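Local coordinates for triosephosphate isomerase (Trichomonas vaginalis, PDB 4O4V), which probably interconverts D-glyceraldehyde 3-phosphate and dihydroxyacetone phosphate as a homodimeric TIM-barrel enzyme of glycolysis and gluconeogenesis, at residues G75-T78 against V79-K83. Residues are numbered along the deposited sequence; the frame is centred on the assembly and turned at random.
Sequences GEVT and VPMIK
Two amides of the first helical turn converge on the carbonyl oxygen of Thr-78. Ile-82 N donates to Thr-78 O at 3.2 Å with an N-H...O angle of 166°, the i+4 to i bond of an alpha-helix; Met-81 N reaches the same oxygen at 3.1 Å, but its bent angle of 123° makes that bond weak. These bonds put Thr-78 at the N-cap of helix 79-83, although its side chain does no capping: OG1 is hydrogen-bonded to Pro-69 O instead. With chi1 at 68°, OG1 lies between the backbone N and the carbonyl carbon, where Met-81 CG packs 3.3 Å from it. From CG onward the Met-81 chain is extended and runs back obliquely across the threonine, which brings SD 3.6 Å from Thr-78 N in a weak but nearly straight N-H...S bond. In this TIM barrel residues 75-78 end the long loop that follows strand 59-62, and both they and helix 79-83 meet the second subunit: Glu-76 OE2 forms a salt bridge with Arg-97 of the second subunit, and Met-81 packs on Pro-14 of that subunit. Val-77 and Ile-82 add an apolar contact, their side chains crossing at about a right angle with Val-77 CG1 3.8 Å from Ile-82 CG1; Ile-82 also packs on Ile-45 of the second subunit.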
# COMPACT_ATOMS: atom_id res chain seq x y z
N GLY A 75 6.96 1.47 -0.17
CA GLY A 75 5.62 1.06 -0.57
C GLY A 75 4.52 1.39 0.43
O GLY A 75 3.35 1.34 0.04
N GLU A 76 4.86 1.70 1.67
CA GLU A 76 3.85 1.95 2.71
C GLU A 76 3.44 3.43 2.77
O GLU A 76 4.25 4.32 2.56
CB GLU A 76 4.37 1.51 4.08
CG GLU A 76 4.59 0.01 4.20
CD GLU A 76 3.31 -0.79 3.95
OE1 GLU A 76 2.30 -0.59 4.68
OE2 GLU A 76 3.30 -1.65 3.03
N VAL A 77 2.18 3.65 3.11
CA VAL A 77 1.63 4.99 3.38
C VAL A 77 1.32 5.08 4.86
O VAL A 77 0.86 4.12 5.47
CB VAL A 77 0.37 5.24 2.52
CG1 VAL A 77 -0.32 6.54 2.90
CG2 VAL A 77 0.78 5.26 1.04
N THR A 78 1.63 6.23 5.45
CA THR A 78 1.56 6.38 6.91
C THR A 78 0.50 7.39 7.33
O THR A 78 0.02 8.24 6.55
CB THR A 78 2.91 6.78 7.45
OG1 THR A 78 3.19 8.11 7.00
CG2 THR A 78 4.01 5.82 7.03
N VAL A 79 0.14 7.32 8.60
CA VAL A 79 -0.86 8.19 9.21
C VAL A 79 -0.59 9.68 8.97
O VAL A 79 -1.49 10.39 8.51
CB VAL A 79 -1.06 7.86 10.69
CG1 VAL A 79 -1.87 8.95 11.40
CG2 VAL A 79 -1.75 6.50 10.84
N PRO A 80 0.63 10.18 9.23
CA PRO A 80 0.82 11.63 9.00
C PRO A 80 0.58 12.04 7.55
O PRO A 80 0.13 13.15 7.29
CB PRO A 80 2.28 11.86 9.41
CG PRO A 80 2.61 10.69 10.35
CD PRO A 80 1.79 9.56 9.90
N MET A 81 0.90 11.17 6.59
CA MET A 81 0.73 11.53 5.18
C MET A 81 -0.76 11.73 4.89
O MET A 81 -1.16 12.69 4.24
CB MET A 81 1.27 10.44 4.28
CG MET A 81 2.74 10.13 4.42
SD MET A 81 3.15 8.70 3.40
CE MET A 81 4.85 8.40 3.93
N ILE A 82 -1.57 10.80 5.35
CA ILE A 82 -3.02 10.84 5.17
C ILE A 82 -3.60 12.06 5.88
O ILE A 82 -4.40 12.80 5.31
CB ILE A 82 -3.62 9.52 5.66
CG1 ILE A 82 -3.16 8.35 4.76
CG2 ILE A 82 -5.14 9.59 5.74
CD1 ILE A 82 -3.26 7.01 5.48
N LYS A 83 -3.19 12.28 7.12
CA LYS A 83 -3.68 13.42 7.88
C LYS A 83 -3.30 14.73 7.23
O LYS A 83 -4.02 15.73 7.40
CB LYS A 83 -3.16 13.38 9.31
CG LYS A 83 -3.72 12.27 10.16
CD LYS A 83 -3.27 12.43 11.59
CE LYS A 83 -4.03 13.59 12.28
NZ LYS A 83 -5.50 13.38 12.40